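Local coordinates for putative NADPH:quinone oxidoreductase (Ralstonia eutropha, PDB 3IUP), which probably transfers hydride from bound NADPH to quinone-type substrates, as a member of the alcohol dehydrogenase-like family of medium-chain oxidoreductases, at residues S47-L52 / N361-G366. Sequence-based numbering, arbitrary orientation.
With NDP (NADPH dihydro-nicotinamide-adenine-dinucleotide phosphate), chain C.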
# COMPACT_ATOMS: atom_id res chain seq x y z
N SER A 47 19.14 -9.95 4.39
CA SER A 47 19.56 -8.55 4.46
C SER A 47 21.06 -8.41 4.27
O SER A 47 21.52 -7.52 3.58
CB SER A 47 19.16 -7.91 5.78
OG SER A 47 19.33 -8.87 6.84
N ASP A 48 21.82 -9.35 4.84
CA ASP A 48 23.29 -9.31 4.70
C ASP A 48 23.73 -9.63 3.29
O ASP A 48 24.64 -9.02 2.78
CB ASP A 48 23.95 -10.29 5.67
CG ASP A 48 23.57 -10.01 7.15
OD1 ASP A 48 23.77 -8.82 7.57
OD2 ASP A 48 23.04 -10.95 7.82
N LEU A 49 23.07 -10.60 2.65
CA LEU A 49 23.44 -11.04 1.33
C LEU A 49 23.22 -9.88 0.35
O LEU A 49 23.97 -9.72 -0.62
CB LEU A 49 22.58 -12.26 0.94
CG LEU A 49 22.76 -13.47 1.83
CD1 LEU A 49 21.79 -14.59 1.36
CD2 LEU A 49 24.13 -13.97 1.85
N GLY A 50 22.21 -9.06 0.62
CA GLY A 50 21.91 -7.89 -0.22
C GLY A 50 23.09 -6.94 -0.24
O GLY A 50 23.54 -6.46 -1.28
N LEU A 51 23.66 -6.72 0.93
CA LEU A 51 24.82 -5.82 1.02
C LEU A 51 26.08 -6.48 0.51
O LEU A 51 26.89 -5.88 -0.21
CB LEU A 51 24.98 -5.36 2.47
CG LEU A 51 26.10 -4.35 2.70
CD1 LEU A 51 25.86 -3.05 1.87
CD2 LEU A 51 26.22 -4.08 4.22
N LEU A 52 26.24 -7.75 0.83
CA LEU A 52 27.42 -8.49 0.45
C LEU A 52 27.65 -8.50 -1.08
O LEU A 52 28.75 -8.23 -1.56
CB LEU A 52 27.30 -9.90 1.01
CG LEU A 52 28.44 -10.88 0.80
CD1 LEU A 52 29.78 -10.34 1.44
CD2 LEU A 52 27.99 -12.26 1.41
N ASN A 361 23.47 -18.51 -0.86
CA ASN A 361 22.78 -17.48 -1.61
C ASN A 361 21.41 -17.93 -2.18
O ASN A 361 20.68 -17.09 -2.72
CB ASN A 361 23.71 -16.87 -2.67
CG ASN A 361 23.27 -15.46 -3.06
OD1 ASN A 361 22.70 -14.74 -2.23
ND2 ASN A 361 23.46 -15.10 -4.30
N LYS A 362 21.00 -19.20 -1.98
CA LYS A 362 19.66 -19.64 -2.42
C LYS A 362 18.57 -19.14 -1.48
O LYS A 362 17.40 -19.12 -1.86
CB LYS A 362 19.53 -21.15 -2.48
CG LYS A 362 20.52 -21.89 -3.37
CD LYS A 362 20.25 -23.39 -3.24
N ARG A 363 18.93 -18.76 -0.24
CA ARG A 363 17.92 -18.48 0.81
C ARG A 363 16.86 -19.61 0.86
O ARG A 363 15.64 -19.37 0.97
CB ARG A 363 17.25 -17.09 0.63
CG ARG A 363 18.27 -15.94 0.36
CD ARG A 363 18.35 -15.67 -1.14
NE ARG A 363 19.44 -14.78 -1.53
CZ ARG A 363 19.40 -13.45 -1.43
NH1 ARG A 363 18.31 -12.85 -0.93
NH2 ARG A 363 20.44 -12.72 -1.81
N ALA A 364 17.37 -20.83 0.79
CA ALA A 364 16.55 -22.06 0.81
C ALA A 364 16.22 -22.44 2.25
O ALA A 364 17.03 -22.21 3.17
CB ALA A 364 17.34 -23.17 0.11
N THR A 365 15.01 -23.00 2.46
CA THR A 365 14.59 -23.50 3.78
C THR A 365 15.59 -24.40 4.46
O THR A 365 16.08 -25.37 3.85
CB THR A 365 13.24 -24.33 3.65
OG1 THR A 365 12.29 -23.54 2.94
CG2 THR A 365 12.66 -24.81 5.05
N GLY A 366 15.91 -24.10 5.72
CA GLY A 366 16.85 -24.93 6.50
C GLY A 366 18.29 -24.94 5.99
O GLY A 366 19.08 -25.86 6.34
PA NDP C . 15.50 -18.14 5.70
O1A NDP C . 15.55 -18.89 6.93
O2A NDP C . 16.69 -18.12 4.82
O5B NDP C . 14.22 -18.80 4.87
C5B NDP C . 13.88 -18.17 3.63
C4B NDP C . 12.60 -18.77 3.13
O4B NDP C . 12.30 -18.09 1.95
C3B NDP C . 12.70 -20.27 2.83
O3B NDP C . 11.65 -21.05 3.35
C2B NDP C . 12.61 -20.32 1.28
O2B NDP C . 11.93 -21.46 0.77
C1B NDP C . 11.82 -19.05 1.00
N9A NDP C . 12.07 -18.50 -0.34
C8A NDP C . 13.31 -18.24 -0.88
N7A NDP C . 13.15 -17.66 -2.08
C5A NDP C . 11.80 -17.53 -2.33
C6A NDP C . 11.04 -17.01 -3.40
N6A NDP C . 11.58 -16.57 -4.55
N1A NDP C . 9.66 -17.03 -3.31
C2A NDP C . 9.02 -17.56 -2.23
N3A NDP C . 9.77 -18.05 -1.19
C4A NDP C . 11.12 -18.04 -1.23
O3 NDP C . 15.10 -16.58 5.86
PN NDP C . 14.99 -15.79 7.19
O1N NDP C . 14.11 -16.39 8.17
O2N NDP C . 16.33 -15.35 7.70
O5D NDP C . 14.26 -14.44 6.64
C5D NDP C . 12.87 -14.51 6.26
C4D NDP C . 12.48 -13.23 5.52
O4D NDP C . 12.33 -12.20 6.52
C3D NDP C . 13.49 -12.71 4.47
O3D NDP C . 12.83 -12.18 3.34
C2D NDP C . 14.18 -11.59 5.23
O2D NDP C . 14.80 -10.60 4.43
C1D NDP C . 12.97 -11.04 6.00
N1N NDP C . 13.34 -10.12 7.10
C2N NDP C . 12.99 -8.82 6.94
C3N NDP C . 13.29 -7.88 7.89
C7N NDP C . 12.77 -6.46 7.75
O7N NDP C . 13.23 -5.55 8.69
N7N NDP C . 11.93 -6.05 6.79
C4N NDP C . 13.76 -8.31 9.22
C5N NDP C . 14.11 -9.78 9.31
C6N NDP C . 13.87 -10.63 8.24
P2B NDP C . 12.57 -22.37 -0.44
O1X NDP C . 13.29 -23.55 0.23
O2X NDP C . 13.53 -21.58 -1.32
O3X NDP C . 11.34 -22.82 -1.24
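With CG of Leu49 set beside its own backbone N (chi1 -62°), and the Arg363 chain bent at its second torsion (98°), the two side chains reach toward one another and bring a leucine methyl over one face of the guanidinium. Leu49 CD1 sits 3.6 Å above the guanidinium plane, displaced toward its rim, and lies 3.7 Å from Arg363 NE; CB of the same leucine reaches Arg363 NH2 at 3.5 Å. No hydrogen bond crosses between the segments; Leu49 and the guanidinium meet through van der Waals contact. The case illustrates how a planar charged group, once its rotation is fixed, can serve as a packing surface. Here Asn361 supplies that restraint: Arg363 NE donates to Asn361 O (2.9 Å), approaching from above the carbonyl plane, while Arg363 NH2 donates to the side-chain Asn361 OD1 (3.1 Å). This side-on, two-nitrogen grip limits rotation of the guanidinium, and both acceptors stay near its plane, leaving one face for Leu49. Asn361 OD1 also brushes Leu49 CD1 as the two side chains pass in opposed senses.

Arg363, with positive phi, is the first residue after the helix to leave helical geometry, and the chain runs on to NADPH. Two residues on, Thr365 N gives a nearly straight hydrogen bond (170°) to O1X of the 2'-phosphate, the group that distinguishes NADPH from NADH, and Thr365 OG1 accepts one from the ribose hydroxyl O3B; Lys368 also bonds the cofactor. The contact thus joins helix 46-53, in the GroES-like region, to the cofactor-binding loop between helix 354-360 and strand 369-372, with Tyr360, the last residue of helix 354-360, packing on Leu49 and Leu52.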